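Local coordinates for protein 2-hydroxymethyl glutarate dehydrogenase (Eubacterium barkeri, PDB 3CKY) that catalyses the NAD-dependent interconversion of 2-formylglutarate and (S)-2-hydroxymethylglutarate, a step in nicotinate fermentation, and works as a homotetramer, at residues A[72-75]-A[76-80]; A[285-288]-A[289-292]. One frame throughout, in Å; residues are numbered along the deposited sequence.

Interaction 1 of 2, residues A[72-75]-A[76-80]; sequences GIVE and TVMNG
The carbonyl oxygen of Gly72 is gripped twice by Thr76: backbone N and OG1 each lie 3.1 Å from Gly72 O and reach it from opposite faces of its carbonyl plane. Helix 71-79, which follows strand 63-66 in the Rossmann-type NAD-binding domain, holds this pair. The hydroxyl can fold back on the preceding turn because OG1 stands beside the backbone N of Thr76 (chi1 -64°), with CG2 turned the other way. Two regular i to i+4 bonds follow, Val77 N to Ile73 O and Met78 N to Val74 O, the latter at 2.8 Å and pointing nearly straight at its carbonyl. Glu75 O receives Asn79 N at 2.7 Å, while Gly80 N adds a weak, bent bond to the same oxygen. Two apolar pairs run along the helix: the buried Val74 and Met78 lie side by side, CG1 of the first 4.0 Å from CG of the second, and Ile73 CG2 meets Val77 CG2 at an oblique crossing. Met108 of helix 102-114 and Tyr119 of strand 118-125 pack on Val74 and Met78, and Val77 lies close to Ile10, which by similarity belongs to the NAD-binding segment. On the exposed side one water spans the last turn, donating to Glu75 OE2 at 3.0 Å and to Asn79 OD1 at 2.7 Å.

Interaction 2 of 2, residues A[285-288]-A[289-292]; sequences VIKV and WEQM
Ile286 O takes two backbone donors from the next turn, Glu290 N at 3.2 Å, lying in the carbonyl plane, and Trp289 N in a weak, bent bond. Both belong to the short helix 286-293 of the all-helical C-terminal domain. Gln291 N to Lys287 O, at 2.9 Å, and Met292 N to Val288 O, at 3.3 Å, carry the ladder onward.

The apolar contact is a CH-pi one between sequence neighbours. Val288 CG1 sits over one face of the Trp289 indole, 4.1 Å from the centroid of the six-membered ring and 13° off its normal. With CG1 opposite its own backbone N (chi1 173°), the methyl is carried over the ring, whose rim has Met292 SD in plane. Helices 169-197 and 260-274 pack on the indole together with Pro260 of one neighbouring subunit, while Met292 of a different neighbouring subunit packs on Val288 and Met292.

Glu290, extended beyond CG, reaches back along the helix, its OE2 3.7 Å from Lys287 CG and 3.8 Å from Ile286 CG2, whereas Lys287 NZ stays 6.8 Å from that OE2 and forms its salt bridge with Glu280. Glu290 OE1 instead accepts the backbone N-H groups of Val297 and Ser298, and an alanine here would probably leave both amides without this acceptor and free the C-terminal tail to shift. The carboxylate thus ties the tail to the helix, while the apolar side chains pack within and between subunits.

Both are local contacts along one helix, but they belong to different domains, with centres 38 Å apart and nearest atoms about 25 Å apart. Interaction 1 is partly buried: it joins a Rossmann-domain helix to its own sheet and neighbouring helix, touches no other subunit, and has a solvent-facing side where a water links polar ends. Interaction 2 is mostly buried, lies away from the annotated sites, and faces two other subunits of the tetramer. Its apolar chemistry centres on an indole with a methyl over its face, and its charged groups are committed to partners beyond the turn. In residues 72-80, by contrast, a hydroxyl doubles a backbone bond and two aliphatic pairs accompany the backbone bonds.

Interaction 1 of 2, residues A[72-75]-A[76-80]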
ATOM      1  N   GLY A  72     -12.959  22.952  -2.905  1.00 65.91           N
ATOM      2  CA  GLY A  72     -13.254  23.916  -1.862  1.00 66.07           C
ATOM      3  C   GLY A  72     -13.424  25.324  -2.405  1.00 66.07           C
ATOM      4  O   GLY A  72     -14.320  26.051  -1.982  1.00 65.77           O
ATOM      5  N   ILE A  73     -12.563  25.700  -3.347  1.00 66.21           N
ATOM      6  CA  ILE A  73     -12.611  27.030  -3.955  1.00 66.47           C
ATOM      7  C   ILE A  73     -13.778  27.128  -4.934  1.00 66.62           C
ATOM      8  O   ILE A  73     -14.403  28.177  -5.044  1.00 66.47           O
ATOM      9  CB  ILE A  73     -11.273  27.389  -4.641  1.00 66.46           C
ATOM     10  CG1 ILE A  73     -10.165  27.491  -3.586  1.00 66.45           C
ATOM     11  CG2 ILE A  73     -11.385  28.707  -5.408  1.00 66.17           C
ATOM     12  CD1 ILE A  73      -8.784  27.680  -4.153  1.00 66.59           C
ATOM     13  N   VAL A  74     -14.074  26.031  -5.631  1.00 67.06           N
ATOM     14  CA  VAL A  74     -15.268  25.949  -6.475  1.00 67.31           C
ATOM     15  C   VAL A  74     -16.527  26.269  -5.650  1.00 67.72           C
ATOM     16  O   VAL A  74     -17.315  27.126  -6.042  1.00 67.65           O
ATOM     17  CB  VAL A  74     -15.397  24.565  -7.157  1.00 67.23           C
ATOM     18  CG1 VAL A  74     -16.755  24.420  -7.842  1.00 66.58           C
ATOM     19  CG2 VAL A  74     -14.245  24.352  -8.164  1.00 67.08           C
ATOM     20  N   GLU A  75     -16.700  25.606  -4.505  1.00 67.98           N
ATOM     21  CA  GLU A  75     -17.873  25.838  -3.652  1.00 68.57           C
ATOM     22  C   GLU A  75     -17.942  27.282  -3.172  1.00 68.62           C
ATOM     23  O   GLU A  75     -19.017  27.895  -3.156  1.00 68.20           O
ATOM     24  CB  GLU A  75     -17.874  24.927  -2.427  1.00 68.66           C
ATOM     25  CG  GLU A  75     -18.196  23.484  -2.716  1.00 69.46           C
ATOM     26  CD  GLU A  75     -18.450  22.689  -1.449  1.00 69.77           C
ATOM     27  OE1 GLU A  75     -17.578  21.867  -1.065  1.00 72.34           O
ATOM     28  OE2 GLU A  75     -19.515  22.897  -0.830  1.00 70.94           O
ATOM     29  N   THR A  76     -16.789  27.820  -2.784  1.00 68.82           N
ATOM     30  CA  THR A  76     -16.731  29.192  -2.316  1.00 69.04           C
ATOM     31  C   THR A  76     -17.135  30.149  -3.437  1.00 69.23           C
ATOM     32  O   THR A  76     -17.978  31.020  -3.238  1.00 69.40           O
ATOM     33  CB  THR A  76     -15.330  29.570  -1.792  1.00 69.03           C
ATOM     34  OG1 THR A  76     -15.011  28.774  -0.643  1.00 68.93           O
ATOM     35  CG2 THR A  76     -15.288  31.045  -1.411  1.00 68.85           C
ATOM     36  N   VAL A  77     -16.542  29.978  -4.613  1.00 69.46           N
ATOM     37  CA  VAL A  77     -16.834  30.844  -5.751  1.00 69.74           C
ATOM     38  C   VAL A  77     -18.286  30.707  -6.214  1.00 70.12           C
ATOM     39  O   VAL A  77     -18.966  31.706  -6.449  1.00 70.19           O
ATOM     40  CB  VAL A  77     -15.874  30.558  -6.937  1.00 69.67           C
ATOM     41  CG1 VAL A  77     -16.363  31.227  -8.215  1.00 69.13           C
ATOM     42  CG2 VAL A  77     -14.463  31.017  -6.588  1.00 69.15           C
ATOM     43  N   MET A  78     -18.762  29.471  -6.326  1.00 70.74           N
ATOM     44  CA  MET A  78     -20.074  29.210  -6.911  1.00 71.15           C
ATOM     45  C   MET A  78     -21.190  29.400  -5.917  1.00 71.53           C
ATOM     46  O   MET A  78     -22.145  30.125  -6.179  1.00 71.43           O
ATOM     47  CB  MET A  78     -20.148  27.783  -7.457  1.00 71.21           C
ATOM     48  CG  MET A  78     -19.210  27.516  -8.615  1.00 71.71           C
ATOM     49  SD  MET A  78     -19.418  28.674  -9.980  1.00 71.61           S
ATOM     50  CE  MET A  78     -21.057  28.267 -10.543  1.00 71.88           C
ATOM     51  N   ASN A  79     -21.063  28.722  -4.779  1.00 72.13           N
ATOM     52  CA  ASN A  79     -22.147  28.587  -3.819  1.00 72.22           C
ATOM     53  C   ASN A  79     -21.967  29.479  -2.592  1.00 72.44           C
ATOM     54  O   ASN A  79     -22.924  29.724  -1.855  1.00 72.74           O
ATOM     55  CB  ASN A  79     -22.250  27.109  -3.399  1.00 72.37           C
ATOM     56  CG  ASN A  79     -23.556  26.779  -2.696  1.00 72.95           C
ATOM     57  OD1 ASN A  79     -23.633  25.805  -1.938  1.00 75.25           O
ATOM     58  ND2 ASN A  79     -24.594  27.585  -2.939  1.00 74.09           N
ATOM     59  N   GLY A  80     -20.749  29.970  -2.370  1.00 72.66           N
ATOM     60  CA  GLY A  80     -20.451  30.768  -1.183  1.00 72.67           C
ATOM     61  C   GLY A  80     -21.182  32.096  -1.208  1.00 72.89           C
ATOM     62  O   GLY A  80     -21.747  32.468  -2.235  1.00 73.13           O
TER
HETATM   63  O   HOH W   1     -21.202  25.361  -0.744  1.00 66.61           O

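Interaction 2 of 2, residues A[285-288]-A[289-292]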
ATOM      1  N   VAL A 285      10.921  11.719  -9.518  1.00 39.20           N
ATOM      2  CA  VAL A 285      10.621  10.756  -8.431  1.00 39.44           C
ATOM      3  C   VAL A 285      11.639   9.583  -8.383  1.00 39.59           C
ATOM      4  O   VAL A 285      11.871   9.006  -7.316  1.00 39.36           O
ATOM      5  CB  VAL A 285       9.162  10.234  -8.536  1.00 39.38           C
ATOM      6  CG1 VAL A 285       9.026   9.211  -9.672  1.00 38.59           C
ATOM      7  CG2 VAL A 285       8.701   9.666  -7.212  1.00 39.30           C
ATOM      8  N   ILE A 286      12.253   9.260  -9.529  1.00 39.42           N
ATOM      9  CA  ILE A 286      13.332   8.279  -9.588  1.00 40.20           C
ATOM     10  C   ILE A 286      14.471   8.582  -8.572  1.00 40.65           C
ATOM     11  O   ILE A 286      15.100   7.668  -8.036  1.00 40.56           O
ATOM     12  CB  ILE A 286      13.924   8.127 -11.033  1.00 39.96           C
ATOM     13  CG1 ILE A 286      14.718   6.820 -11.150  1.00 40.15           C
ATOM     14  CG2 ILE A 286      14.843   9.321 -11.393  1.00 39.83           C
ATOM     15  CD1 ILE A 286      15.089   6.408 -12.576  1.00 39.61           C
ATOM     16  N   LYS A 287      14.723   9.867  -8.323  1.00 41.40           N
ATOM     17  CA  LYS A 287      15.726  10.307  -7.343  1.00 41.54           C
ATOM     18  C   LYS A 287      15.463   9.774  -5.927  1.00 41.56           C
ATOM     19  O   LYS A 287      16.401   9.609  -5.154  1.00 41.45           O
ATOM     20  CB  LYS A 287      15.777  11.820  -7.283  1.00 41.63           C
ATOM     21  CG  LYS A 287      16.293  12.496  -8.540  1.00 42.53           C
ATOM     22  CD  LYS A 287      16.381  14.007  -8.303  1.00 41.95           C
ATOM     23  CE  LYS A 287      16.617  14.750  -9.579  1.00 42.41           C
ATOM     24  NZ  LYS A 287      16.890  16.197  -9.318  1.00 43.38           N
ATOM     25  N   VAL A 288      14.199   9.495  -5.598  1.00 42.14           N
ATOM     26  CA  VAL A 288      13.867   8.784  -4.337  1.00 42.10           C
ATOM     27  C   VAL A 288      14.666   7.478  -4.177  1.00 42.09           C
ATOM     28  O   VAL A 288      15.264   7.231  -3.134  1.00 42.32           O
ATOM     29  CB  VAL A 288      12.369   8.456  -4.198  1.00 41.72           C
ATOM     30  CG1 VAL A 288      12.127   7.572  -2.953  1.00 40.78           C
ATOM     31  CG2 VAL A 288      11.534   9.739  -4.130  1.00 41.58           C
ATOM     32  N   TRP A 289      14.704   6.676  -5.227  1.00 42.01           N
ATOM     33  CA  TRP A 289      15.383   5.386  -5.169  1.00 42.01           C
ATOM     34  C   TRP A 289      16.896   5.505  -5.337  1.00 41.88           C
ATOM     35  O   TRP A 289      17.651   4.771  -4.706  1.00 41.33           O
ATOM     36  CB  TRP A 289      14.783   4.439  -6.214  1.00 42.07           C
ATOM     37  CG  TRP A 289      13.292   4.227  -6.055  1.00 41.84           C
ATOM     38  CD1 TRP A 289      12.352   4.356  -7.022  1.00 42.34           C
ATOM     39  CD2 TRP A 289      12.579   3.881  -4.844  1.00 42.41           C
ATOM     40  NE1 TRP A 289      11.099   4.103  -6.506  1.00 42.88           N
ATOM     41  CE2 TRP A 289      11.210   3.814  -5.172  1.00 42.41           C
ATOM     42  CE3 TRP A 289      12.969   3.635  -3.515  1.00 41.70           C
ATOM     43  CZ2 TRP A 289      10.219   3.499  -4.225  1.00 41.94           C
ATOM     44  CZ3 TRP A 289      11.987   3.330  -2.575  1.00 42.18           C
ATOM     45  CH2 TRP A 289      10.627   3.259  -2.941  1.00 42.20           C
ATOM     46  N   GLU A 290      17.329   6.447  -6.175  1.00 42.34           N
ATOM     47  CA  GLU A 290      18.758   6.742  -6.366  1.00 42.54           C
ATOM     48  C   GLU A 290      19.398   7.168  -5.067  1.00 42.44           C
ATOM     49  O   GLU A 290      20.490   6.719  -4.733  1.00 42.40           O
ATOM     50  CB  GLU A 290      18.963   7.831  -7.431  1.00 41.86           C
ATOM     51  CG  GLU A 290      18.512   7.383  -8.808  1.00 43.56           C
ATOM     52  CD  GLU A 290      18.695   8.434  -9.880  1.00 43.73           C
ATOM     53  OE1 GLU A 290      19.267   8.077 -10.944  1.00 46.25           O
ATOM     54  OE2 GLU A 290      18.271   9.595  -9.665  1.00 42.84           O
ATOM     55  N   GLN A 291      18.712   8.029  -4.334  1.00 42.91           N
ATOM     56  CA  GLN A 291      19.252   8.523  -3.090  1.00 43.28           C
ATOM     57  C   GLN A 291      19.316   7.378  -2.068  1.00 43.29           C
ATOM     58  O   GLN A 291      20.285   7.268  -1.325  1.00 43.50           O
ATOM     59  CB  GLN A 291      18.420   9.698  -2.562  1.00 43.55           C
ATOM     60  CG  GLN A 291      18.882  10.258  -1.213  1.00 45.75           C
ATOM     61  CD  GLN A 291      20.352  10.671  -1.198  1.00 51.11           C
ATOM     62  OE1 GLN A 291      20.818  11.385  -2.095  1.00 55.30           O
ATOM     63  NE2 GLN A 291      21.090  10.231  -0.169  1.00 53.71           N
ATOM     64  N   MET A 292      18.296   6.530  -2.045  1.00 42.77           N
ATOM     65  CA  MET A 292      18.234   5.449  -1.065  1.00 43.12           C
ATOM     66  C   MET A 292      19.241   4.327  -1.348  1.00 43.27           C
ATOM     67  O   MET A 292      19.743   3.703  -0.410  1.00 43.33           O
ATOM     68  CB  MET A 292      16.823   4.864  -1.031  1.00 43.21           C
ATOM     69  CG  MET A 292      16.491   4.091   0.230  1.00 42.71           C
ATOM     70  SD  MET A 292      14.823   3.437   0.181  1.00 43.37           S
ATOM     71  CE  MET A 292      13.827   4.939   0.201  1.00 40.63           C
TER